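Local structure of DNA mismatch repair protein MutS (Thermus aquaticus, 1EWQ) at residues E79-A82 and E83-L86; G342-S345 and P346-G350; E500-F503 and L504-R507; L517-A520 and A521-A525. The protein recognises mismatched bases in double-stranded DNA as part of mismatch repair and has a weak ATPase activity. All blocks are in the same frame, centred on the assembly; numbering follows the deposited sequence.

Contact 1: E79-A82 and E83-L86; sequences EAYA and ERLL
The side chains of Tyr81 and Arg84 lie side by side on helix 78-87 of MutS domain I, an alpha-helical i to i+3 pairing on the side of the helix nearest the bound DNA. Backbone bonds of the i to i+4 kind hold the turn: Glu83 N bonds to Glu79 O at 2.7 Å, Leu85 N reaches Tyr81 O at 2.9 Å, and Leu86 N meets Ala82 O at 2.7 Å. Between Arg84 N and Ala80 O the bond is stretched and weak.

The leucine side chains lie close to backbone carbonyls, Leu86 CG being 3.3 Å from Ala82 O. In the apolar packing, Leu85 and Tyr81 both lean on Leu54 of helix 44-54, while Ala82 and Leu85 cover Leu92 of strand 92-97, which seats the helix on the domain's mixed sheet. Glu79 OE1 is hydrogen-bonded to Ser125. Tyr81 also packs against a phosphate of the bound DNA.

The Arg84 chain bends at its third torsion (chi3 -74°), which swings the guanidinium back beside the tyrosine. Ring and guanidinium planes lie 34° apart, and Arg84 NH2 comes obliquely to the ring, 3.2 Å from Tyr81 CE1.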
# COMPACT_ATOMS: atom_id res chain seq x y z
N GLU C 79 -3.24 13.59 17.64
CA GLU C 79 -2.04 13.17 16.93
C GLU C 79 -2.21 11.85 16.18
O GLU C 79 -1.78 11.73 15.03
CB GLU C 79 -0.84 13.08 17.91
CG GLU C 79 -0.33 14.44 18.40
CD GLU C 79 0.97 14.34 19.17
OE1 GLU C 79 1.58 13.25 19.19
OE2 GLU C 79 1.41 15.36 19.74
N ALA C 80 -2.86 10.87 16.81
CA ALA C 80 -3.06 9.58 16.16
C ALA C 80 -3.84 9.74 14.87
O ALA C 80 -3.51 9.12 13.86
CB ALA C 80 -3.80 8.63 17.11
N TYR C 81 -4.89 10.56 14.90
CA TYR C 81 -5.71 10.80 13.71
C TYR C 81 -4.92 11.59 12.67
O TYR C 81 -4.98 11.32 11.48
CB TYR C 81 -6.98 11.57 14.08
CG TYR C 81 -8.08 10.75 14.72
CD1 TYR C 81 -8.79 9.79 13.98
CD2 TYR C 81 -8.45 10.96 16.05
CE1 TYR C 81 -9.84 9.07 14.56
CE2 TYR C 81 -9.50 10.24 16.63
CZ TYR C 81 -10.20 9.31 15.89
OH TYR C 81 -11.27 8.65 16.46
N ALA C 82 -4.17 12.59 13.14
CA ALA C 82 -3.37 13.41 12.23
C ALA C 82 -2.34 12.52 11.54
O ALA C 82 -2.13 12.64 10.33
CB ALA C 82 -2.67 14.51 13.01
N GLU C 83 -1.72 11.63 12.31
CA GLU C 83 -0.72 10.71 11.76
C GLU C 83 -1.32 10.04 10.53
O GLU C 83 -0.69 9.99 9.47
CB GLU C 83 -0.36 9.64 12.81
CG GLU C 83 0.73 8.65 12.37
CD GLU C 83 1.02 7.58 13.42
OE1 GLU C 83 1.39 7.92 14.57
OE2 GLU C 83 0.88 6.38 13.10
N ARG C 84 -2.55 9.56 10.67
CA ARG C 84 -3.21 8.89 9.56
C ARG C 84 -3.50 9.83 8.41
O ARG C 84 -3.22 9.51 7.27
CB ARG C 84 -4.51 8.22 10.03
CG ARG C 84 -4.30 6.86 10.70
CD ARG C 84 -5.60 6.08 10.72
NE ARG C 84 -6.54 6.61 11.70
CZ ARG C 84 -7.85 6.38 11.68
NH1 ARG C 84 -8.39 5.65 10.72
NH2 ARG C 84 -8.62 6.89 12.63
N LEU C 85 -4.05 11.00 8.72
CA LEU C 85 -4.37 11.97 7.68
C LEU C 85 -3.11 12.35 6.90
O LEU C 85 -3.13 12.43 5.68
CB LEU C 85 -4.99 13.22 8.29
CG LEU C 85 -6.35 12.99 8.97
CD1 LEU C 85 -6.75 14.22 9.76
CD2 LEU C 85 -7.38 12.66 7.89
N LEU C 86 -2.03 12.58 7.63
CA LEU C 86 -0.77 12.95 6.99
C LEU C 86 -0.30 11.91 5.98
O LEU C 86 0.11 12.26 4.87
CB LEU C 86 0.32 13.15 8.05
CG LEU C 86 0.22 14.48 8.81
CD1 LEU C 86 1.08 14.44 10.05
CD2 LEU C 86 0.64 15.61 7.89

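Contact 2: G342-S345 and P346-G350; sequences GRAS and PKDLG
Ser345 and Asp348 cap the start of helix 346-366, where the backbone changes from extended at Ser345 to helical at Pro346 and Leu349 N bonds to Ser345 O at 3.1 Å. The chain arrives from Gly342, whose positive phi belongs to a Schellman motif ending the preceding helix. Ser345 is the N-cap, and with Asp348 it forms a capping box. In one direction Asp348 N donates to Ser345 OG at 3.0 Å; in the other, Ser345 N gives an almost straight bond, 2.8 Å long, to the anti side of Asp348 OD2. Ser345 OG sits between its own backbone N and carbonyl carbon (chi1 72°), a position that turns it inward over the first turn, and the CB of Lys347 lies 3.3 Å from this OG. Asp348 OD2 also forms a salt bridge with Arg338, so this one oxygen serves both Ser345 N and Arg338. With an alanine at Asp348, Ser345 N would probably be left without its acceptor and Arg338 without its charged mate. Around the cap, Ala344 and Asp348 touch Leu339 and Leu335 of helix 332-340, while Pro346 and Leu349 pack on Phe503 of helix 479-511.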
# COMPACT_ATOMS: atom_id res chain seq x y z
N GLY C 342 8.40 26.66 23.02
CA GLY C 342 7.28 26.69 23.95
C GLY C 342 6.25 25.59 23.77
O GLY C 342 5.07 25.78 24.10
N ARG C 343 6.69 24.43 23.27
CA ARG C 343 5.81 23.28 23.07
C ARG C 343 6.11 22.10 23.99
O ARG C 343 5.35 21.14 24.01
CB ARG C 343 5.92 22.77 21.64
CG ARG C 343 5.49 23.73 20.58
CD ARG C 343 5.46 22.98 19.27
NE ARG C 343 5.04 23.83 18.16
CZ ARG C 343 4.26 23.40 17.18
NH1 ARG C 343 3.83 22.14 17.20
NH2 ARG C 343 3.93 24.21 16.18
N ALA C 344 7.22 22.15 24.72
CA ALA C 344 7.59 21.06 25.61
C ALA C 344 6.44 20.64 26.53
O ALA C 344 5.81 21.48 27.19
CB ALA C 344 8.80 21.44 26.43
N SER C 345 6.19 19.33 26.58
CA SER C 345 5.12 18.74 27.38
C SER C 345 5.60 18.18 28.71
O SER C 345 6.79 18.01 28.95
CB SER C 345 4.50 17.58 26.60
OG SER C 345 5.40 16.48 26.57
N PRO C 346 4.66 17.90 29.62
CA PRO C 346 5.13 17.36 30.89
C PRO C 346 5.84 16.02 30.63
O PRO C 346 6.71 15.61 31.40
CB PRO C 346 3.85 17.23 31.72
CG PRO C 346 2.72 17.36 30.72
CD PRO C 346 3.25 18.30 29.70
N LYS C 347 5.48 15.37 29.54
CA LYS C 347 6.10 14.11 29.17
C LYS C 347 7.56 14.37 28.75
O LYS C 347 8.47 13.61 29.09
CB LYS C 347 5.35 13.48 28.00
CG LYS C 347 5.62 12.00 27.82
CD LYS C 347 4.83 11.20 28.87
CE LYS C 347 3.32 11.37 28.66
NZ LYS C 347 2.53 10.53 29.62
N ASP C 348 7.77 15.46 28.02
CA ASP C 348 9.12 15.80 27.60
C ASP C 348 10.01 16.05 28.81
O ASP C 348 11.16 15.62 28.81
CB ASP C 348 9.12 17.04 26.69
CG ASP C 348 8.46 16.77 25.35
OD1 ASP C 348 8.76 15.71 24.75
OD2 ASP C 348 7.66 17.60 24.89
N LEU C 349 9.48 16.71 29.83
CA LEU C 349 10.27 16.98 31.03
C LEU C 349 10.64 15.70 31.78
O LEU C 349 11.70 15.61 32.40
CB LEU C 349 9.53 17.94 31.98
CG LEU C 349 9.22 19.33 31.42
CD1 LEU C 349 8.47 20.15 32.46
CD2 LEU C 349 10.50 20.04 31.02
N GLY C 350 9.76 14.70 31.72
CA GLY C 350 10.05 13.44 32.38
C GLY C 350 11.22 12.80 31.66
O GLY C 350 12.20 12.38 32.29

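Contact 3: E500-F503 and L504-R507; sequences EEVF and LEVR
Phe503 and Arg507 stand one turn apart on helix 479-511, a long alpha-helix of MutS domain III, with the aromatic ring and the guanidinium crossing at 67° between their planes. The buried, tightly packed side of the turn is built from Val502, Phe503 and Val506. Phe503 CG lies anti to the backbone N (chi1 164°), and from there Phe503 CD2 meets CD2 of the neighbouring Leu504 at 3.9 Å. Val502 CG1 and Val506 CG2 touch, 4.0 Å apart. Past the helix itself, Phe503 packs on Leu399 and Val506 leans on Leu382 and Ala385 of helix 376-385. Replacing Phe503 with an alanine would probably open a gap against Pro346 and Leu349 of helix 346-366 and take away the ring carbon that covers one face of the Arg507 guanidinium.

The looser side carries Glu500, Glu501 and Glu505, with exposed Leu504 beside them. The acidic groups of Glu501 and Glu505 do not meet, Glu501 OE1 standing 5.4 Å from Glu505 OE2, but both form salt bridges with Arg498 one turn or more back, which probably eases the proximity of like charges. The Glu505 chain runs extended beyond its CG.

Regular i to i+4 bonds run beneath both sides, among them Arg507 N to Phe503 O at 2.8 Å. Arg507 NH2 is hydrogen-bonded to Ala344 O, while Phe503 CE2 lies over one face of the guanidinium, 4.0 Å from Arg507 NE.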
# COMPACT_ATOMS: atom_id res chain seq x y z
N GLU C 500 -0.73 24.13 36.64
CA GLU C 500 -0.29 24.43 35.29
C GLU C 500 0.78 25.53 35.38
O GLU C 500 1.76 25.52 34.64
CB GLU C 500 -1.44 24.92 34.41
CG GLU C 500 -1.05 25.01 32.94
CD GLU C 500 -2.14 25.57 32.05
OE1 GLU C 500 -2.28 26.81 31.98
OE2 GLU C 500 -2.87 24.77 31.42
N GLU C 501 0.57 26.48 36.30
CA GLU C 501 1.53 27.57 36.48
C GLU C 501 2.89 26.99 36.89
O GLU C 501 3.93 27.41 36.39
CB GLU C 501 1.06 28.56 37.56
CG GLU C 501 -0.33 29.16 37.33
CD GLU C 501 -0.72 30.19 38.40
OE1 GLU C 501 -0.41 30.00 39.59
OE2 GLU C 501 -1.36 31.20 38.04
N VAL C 502 2.88 26.02 37.80
CA VAL C 502 4.12 25.40 38.25
C VAL C 502 4.79 24.64 37.11
O VAL C 502 6.00 24.69 36.96
CB VAL C 502 3.88 24.45 39.44
CG1 VAL C 502 5.17 23.77 39.83
CG2 VAL C 502 3.33 25.25 40.63
N PHE C 503 3.99 23.94 36.32
CA PHE C 503 4.54 23.20 35.18
C PHE C 503 5.29 24.18 34.28
O PHE C 503 6.43 23.93 33.91
CB PHE C 503 3.43 22.53 34.37
CG PHE C 503 3.88 22.08 33.01
CD1 PHE C 503 4.81 21.05 32.87
CD2 PHE C 503 3.42 22.73 31.87
CE1 PHE C 503 5.28 20.68 31.60
CE2 PHE C 503 3.89 22.36 30.60
CZ PHE C 503 4.82 21.33 30.47
N LEU C 504 4.63 25.28 33.94
CA LEU C 504 5.23 26.30 33.08
C LEU C 504 6.51 26.89 33.68
O LEU C 504 7.48 27.11 32.96
CB LEU C 504 4.22 27.42 32.80
CG LEU C 504 3.05 26.96 31.92
CD1 LEU C 504 2.07 28.10 31.68
CD2 LEU C 504 3.59 26.43 30.60
N GLU C 505 6.51 27.12 34.99
CA GLU C 505 7.68 27.68 35.66
C GLU C 505 8.84 26.68 35.56
O GLU C 505 9.97 27.05 35.25
CB GLU C 505 7.36 27.99 37.14
CG GLU C 505 6.21 29.00 37.33
CD GLU C 505 5.77 29.19 38.79
OE1 GLU C 505 6.19 28.40 39.67
OE2 GLU C 505 4.98 30.14 39.05
N VAL C 506 8.55 25.41 35.83
CA VAL C 506 9.56 24.36 35.76
C VAL C 506 10.05 24.20 34.31
O VAL C 506 11.24 24.02 34.07
CB VAL C 506 8.99 23.01 36.26
CG1 VAL C 506 10.05 21.92 36.17
CG2 VAL C 506 8.51 23.16 37.70
N ARG C 507 9.12 24.28 33.37
CA ARG C 507 9.46 24.16 31.96
C ARG C 507 10.43 25.27 31.57
O ARG C 507 11.42 25.03 30.87
CB ARG C 507 8.19 24.26 31.11
CG ARG C 507 8.44 24.19 29.61
CD ARG C 507 7.46 25.10 28.89
NE ARG C 507 6.41 24.37 28.20
CZ ARG C 507 5.36 24.96 27.64
NH1 ARG C 507 5.21 26.28 27.70
NH2 ARG C 507 4.46 24.22 26.99

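Contact 4: L517-A520 and A521-A525; sequences LREA and ARILA
The guanidinium of Arg522 lies flat against the preceding turn of helix 514-540: over the centre of one face sits the carbonyl carbon of Arg518, 4.0 Å above the plane, and the same group spreads across Arg518 CB and Glu519 N. Its two terminal nitrogens divide the surface between them. Arg522 NH2 lies 3.7 Å from Arg518 CB, while Arg522 NH1 comes 3.3 Å from Glu519 CA. The chain is extended from CG to NE, and the last torsion (chi4 98°) turns the plane across the chain so that it can lie over the backbone.

The two arginines touch through Arg518 CB, but their charged ends stay apart. Their guanidinium planes are only 20° apart, yet the side chains cross and Arg518 NE stays 5.5 Å from Arg522 NH2. Arg518 carries its charge away to a salt bridge with Glu340 and a hydrogen bond to Thr152 O, whereas Arg522 has a long, weak ion pair with Glu515. Glu519 OE2 is 5.8 Å from Arg522 NH1, too far for direct contact.

Four i to i+4 backbone bonds join the turns, among them Ile523 N to Glu519 O at 3.2 Å. Ala521 CB lies 3.1 Å from Arg518 O. Within MutS domain III, Ala521 packs on Leu332 and Leu517 on Leu339, both of helix 332-340, while Leu517 and Leu524 reach Leu352, Leu359 and Leu362 of helix 346-366.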
# COMPACT_ATOMS: atom_id res chain seq x y z
N LEU C 517 21.62 21.57 26.40
CA LEU C 517 20.99 20.34 25.97
C LEU C 517 21.45 19.98 24.57
O LEU C 517 21.83 18.85 24.32
CB LEU C 517 19.47 20.49 26.00
CG LEU C 517 18.75 20.00 27.27
CD1 LEU C 517 19.43 20.55 28.49
CD2 LEU C 517 17.28 20.43 27.21
N ARG C 518 21.41 20.94 23.65
CA ARG C 518 21.86 20.69 22.28
C ARG C 518 23.31 20.20 22.27
O ARG C 518 23.64 19.20 21.64
CB ARG C 518 21.76 21.97 21.44
CG ARG C 518 20.34 22.43 21.15
CD ARG C 518 20.32 23.68 20.25
NE ARG C 518 18.96 24.01 19.85
CZ ARG C 518 18.28 23.36 18.91
NH1 ARG C 518 18.85 22.34 18.25
NH2 ARG C 518 17.03 23.71 18.64
N GLU C 519 24.15 20.92 23.00
CA GLU C 519 25.57 20.61 23.13
C GLU C 519 25.80 19.19 23.64
O GLU C 519 26.61 18.45 23.09
CB GLU C 519 26.20 21.65 24.06
CG GLU C 519 27.55 21.30 24.65
CD GLU C 519 28.18 22.49 25.37
OE1 GLU C 519 27.44 23.24 26.06
OE2 GLU C 519 29.41 22.66 25.25
N ALA C 520 25.08 18.81 24.69
CA ALA C 520 25.20 17.46 25.25
C ALA C 520 24.73 16.47 24.18
O ALA C 520 25.25 15.37 24.05
CB ALA C 520 24.35 17.33 26.50
N ALA C 521 23.73 16.89 23.41
CA ALA C 521 23.18 16.05 22.36
C ALA C 521 24.18 15.82 21.22
O ALA C 521 24.25 14.71 20.69
CB ALA C 521 21.89 16.65 21.81
N ARG C 522 24.93 16.85 20.84
CA ARG C 522 25.91 16.71 19.75
C ARG C 522 27.03 15.75 20.14
O ARG C 522 27.39 14.85 19.37
CB ARG C 522 26.55 18.05 19.38
CG ARG C 522 25.57 19.16 19.13
CD ARG C 522 26.23 20.39 18.51
NE ARG C 522 25.30 21.52 18.50
CZ ARG C 522 25.28 22.48 19.42
NH1 ARG C 522 26.14 22.46 20.42
NH2 ARG C 522 24.38 23.45 19.35
N ILE C 523 27.58 15.96 21.33
CA ILE C 523 28.67 15.13 21.84
C ILE C 523 28.26 13.67 21.91
O ILE C 523 28.93 12.79 21.36
CB ILE C 523 29.09 15.61 23.25
CG1 ILE C 523 29.74 16.99 23.14
CG2 ILE C 523 30.05 14.61 23.88
CD1 ILE C 523 30.05 17.65 24.48
N LEU C 524 27.14 13.40 22.57
CA LEU C 524 26.66 12.04 22.72
C LEU C 524 26.27 11.40 21.39
O LEU C 524 26.38 10.19 21.23
CB LEU C 524 25.49 12.00 23.69
CG LEU C 524 25.91 12.47 25.08
CD1 LEU C 524 24.74 12.41 26.05
CD2 LEU C 524 27.08 11.61 25.57
N ALA C 525 25.83 12.22 20.44
CA ALA C 525 25.46 11.69 19.13
C ALA C 525 26.73 11.13 18.48
O ALA C 525 26.74 10.03 17.94
CB ALA C 525 24.87 12.79 18.25

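The four contacts follow one another along the chain, the first in MutS domain I and the other three within domain III. Contacts 2 and 3 are closest, their centres 10 Å apart, and they touch directly: Arg507 and Phe503 of helix 479-511 meet the loop and first turn that begin helix 346-366. Contact 4 lies on helix 514-540, the next helix after that of contact 3, with its centre 25 Å away; it shares helix 346-366 as a packing neighbour with contact 3. Contact 1 touches none of the others and lies nearest the DNA, at about 4 Å between nearest atoms, against about 32 Å for contact 4. It thus belongs to a domain I helix beside the DNA, contacts 2 to 4 to packed helices of domain III farther from it.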